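Local coordinates for DUF5063 domain-containing protein (Bacteroides fragilis, PDB 3NRH), which is of unknown function, a predominantly alpha-helical member of the DUF5063 family that forms a two-chain assembly, at residues A21-C24 with A25-R29. Residues are numbered along the deposited sequence; the frame is centred on the assembly and turned at random.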
ATOM      1  N   ALA A  21     -13.654  -0.822  -9.101  1.00 10.85           N
ATOM      2  CA  ALA A  21     -14.764   0.068  -9.425  1.00 10.60           C
ATOM      3  C   ALA A  21     -14.769   1.275  -8.488  1.00  8.53           C
ATOM      4  O   ALA A  21     -15.027   2.404  -8.915  1.00 12.10           O
ATOM      5  CB  ALA A  21     -16.096  -0.691  -9.325  1.00  9.37           C
ATOM      6  N   GLU A  22     -14.493   1.039  -7.208  1.00  9.34           N
ATOM      7  CA  GLU A  22     -14.458   2.129  -6.238  1.00 12.20           C
ATOM      8  C   GLU A  22     -13.346   3.105  -6.612  1.00 11.54           C
ATOM      9  O   GLU A  22     -13.509   4.320  -6.494  1.00 10.82           O
ATOM     10  CB  GLU A  22     -14.214   1.583  -4.826  1.00 14.19           C
ATOM     11  CG  GLU A  22     -15.290   0.611  -4.348  1.00 21.66           C
ATOM     12  CD  GLU A  22     -16.491   1.300  -3.734  1.00 42.43           C
ATOM     13  OE1 GLU A  22     -17.017   2.255  -4.344  1.00 38.73           O
ATOM     14  OE2 GLU A  22     -16.915   0.878  -2.635  1.00 50.33           O
ATOM     15  N   PHE A  23     -12.215   2.566  -7.059  1.00  9.68           N
ATOM     16  CA  PHE A  23     -11.069   3.382  -7.464  1.00  8.55           C
ATOM     17  C   PHE A  23     -11.428   4.244  -8.681  1.00  9.35           C
ATOM     18  O   PHE A  23     -11.212   5.457  -8.684  1.00 10.50           O
ATOM     19  CB  PHE A  23      -9.879   2.471  -7.811  1.00  6.80           C
ATOM     20  CG  PHE A  23      -8.722   3.192  -8.460  1.00  8.98           C
ATOM     21  CD1 PHE A  23      -7.900   4.035  -7.714  1.00 13.72           C
ATOM     22  CD2 PHE A  23      -8.446   3.007  -9.814  1.00 10.64           C
ATOM     23  CE1 PHE A  23      -6.811   4.687  -8.311  1.00 16.68           C
ATOM     24  CE2 PHE A  23      -7.360   3.652 -10.421  1.00 16.79           C
ATOM     25  CZ  PHE A  23      -6.542   4.492  -9.667  1.00 16.21           C
ATOM     26  N   CYS A  24     -11.977   3.620  -9.718  1.00  6.95           N
ATOM     27  CA  CYS A  24     -12.343   4.370 -10.914  1.00 11.58           C
ATOM     28  C   CYS A  24     -13.405   5.421 -10.604  1.00 10.47           C
ATOM     29  O   CYS A  24     -13.319   6.549 -11.082  1.00 10.70           O
ATOM     30  CB  CYS A  24     -12.835   3.425 -12.011  1.00 10.79           C
ATOM     31  SG  CYS A  24     -11.522   2.385 -12.701  1.00 12.45           S
ATOM     32  N   ALA A  25     -14.391   5.057  -9.791  1.00  8.82           N
ATOM     33  CA  ALA A  25     -15.455   5.994  -9.436  1.00 13.04           C
ATOM     34  C   ALA A  25     -14.908   7.184  -8.656  1.00 15.62           C
ATOM     35  O   ALA A  25     -15.329   8.323  -8.867  1.00 14.73           O
ATOM     36  CB  ALA A  25     -16.534   5.280  -8.622  1.00 12.15           C
ATOM     37  N   PHE A  26     -13.970   6.918  -7.750  1.00 10.77           N
ATOM     38  CA  PHE A  26     -13.372   7.980  -6.950  1.00 11.58           C
ATOM     39  C   PHE A  26     -12.672   9.018  -7.824  1.00  9.66           C
ATOM     40  O   PHE A  26     -12.884  10.219  -7.664  1.00 15.48           O
ATOM     41  CB  PHE A  26     -12.358   7.400  -5.962  1.00 14.50           C
ATOM     42  CG  PHE A  26     -11.741   8.433  -5.062  1.00 23.05           C
ATOM     43  CD1 PHE A  26     -12.502   9.057  -4.081  1.00 26.13           C
ATOM     44  CD2 PHE A  26     -10.409   8.807  -5.216  1.00 24.10           C
ATOM     45  CE1 PHE A  26     -11.948  10.041  -3.264  1.00 34.55           C
ATOM     46  CE2 PHE A  26      -9.846   9.793  -4.404  1.00 23.40           C
ATOM     47  CZ  PHE A  26     -10.616  10.408  -3.430  1.00 28.76           C
ATOM     48  N   LEU A  27     -11.828   8.556  -8.742  1.00  9.72           N
ATOM     49  CA  LEU A  27     -11.107   9.466  -9.621  1.00  8.05           C
ATOM     50  C   LEU A  27     -12.057  10.209 -10.553  1.00 11.72           C
ATOM     51  O   LEU A  27     -11.845  11.380 -10.863  1.00 14.18           O
ATOM     52  CB  LEU A  27     -10.073   8.707 -10.453  1.00  9.43           C
ATOM     53  CG  LEU A  27      -8.949   8.012  -9.686  1.00 10.34           C
ATOM     54  CD1 LEU A  27      -7.941   7.454 -10.694  1.00 16.99           C
ATOM     55  CD2 LEU A  27      -8.275   8.997  -8.730  1.00 12.78           C
ATOM     56  N   GLU A  28     -13.108   9.525 -10.991  1.00 13.05           N
ATOM     57  CA  GLU A  28     -14.082  10.133 -11.888  1.00 14.95           C
ATOM     58  C   GLU A  28     -14.885  11.247 -11.214  1.00 17.87           C
ATOM     59  O   GLU A  28     -15.416  12.128 -11.883  1.00 15.95           O
ATOM     60  CB  GLU A  28     -15.025   9.055 -12.429  1.00 15.96           C
ATOM     61  CG  GLU A  28     -14.359   8.127 -13.448  1.00 12.16           C
ATOM     62  CD  GLU A  28     -15.098   6.812 -13.628  1.00 17.08           C
ATOM     63  OE1 GLU A  28     -16.156   6.616 -12.988  1.00 14.54           O
ATOM     64  OE2 GLU A  28     -14.617   5.967 -14.413  1.00 11.44           O
ATOM     65  N   ARG A  29     -14.963  11.209  -9.888  1.00 15.22           N
ATOM     66  CA  ARG A  29     -15.705  12.213  -9.133  1.00 21.13           C
ATOM     67  C   ARG A  29     -14.776  13.241  -8.485  1.00 18.44           C
ATOM     68  O   ARG A  29     -15.185  13.980  -7.589  1.00 24.39           O
ATOM     69  CB  ARG A  29     -16.545  11.519  -8.056  1.00 17.68           C
ATOM     70  CG  ARG A  29     -17.575  10.534  -8.611  1.00 24.41           C
ATOM     71  CD  ARG A  29     -18.103   9.618  -7.525  1.00 30.32           C
ATOM     72  NE  ARG A  29     -18.611  10.374  -6.384  1.00 46.58           N
ATOM     73  CZ  ARG A  29     -18.992   9.827  -5.235  1.00 45.87           C
ATOM     74  NH1 ARG A  29     -18.923   8.513  -5.071  1.00 63.83           N
ATOM     75  NH2 ARG A  29     -19.436  10.593  -4.247  1.00 42.24           N
TER
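Phe-23 and Leu-27 lie one turn apart on the last turns of helix 11-28 and pack on its buried side. Leu-27 CD1 is 3.4 Å from Phe-23 CZ, at the far end of the ring. Leu-27 CG sits over one ring face, offset toward the rim. Phe-23 reaches forward because its CG is anti to the backbone N (chi1 170°), which swings the ring to the Leu-27 side. The Phe-23 side chain also touches Leu-46 of helix 35-54 and Ile-119 of helix 112-131. Cys-24 faces helix 112-131.

Four backbone i to i+4 bonds run beneath the side chains. Leu-27 N to Phe-23 O is nearly straight, with an N-H...O angle of 170°. Glu-28 N to Cys-24 O is 3.0 Å.

Glu-28 is exposed but held at the edge facing helix 112-131. Its extended chain lies against Cys-24 O, with CG 3.0 Å and CD 3.1 Å from that oxygen. OE2 takes a hydrogen bond from Tyr-120 and a salt bridge from Lys-124.

The other side is looser. Ala-25 N donates to Ala-21 O and Phe-26 N to Glu-22 O; the Glu-22 side chain is exposed and stays clear of 25-29.

The end of helix 11-28 thus meets helix 112-131 through apolar side chains, a hydrogen bond and a salt bridge, and the lysine would probably favour an ionised Glu-28.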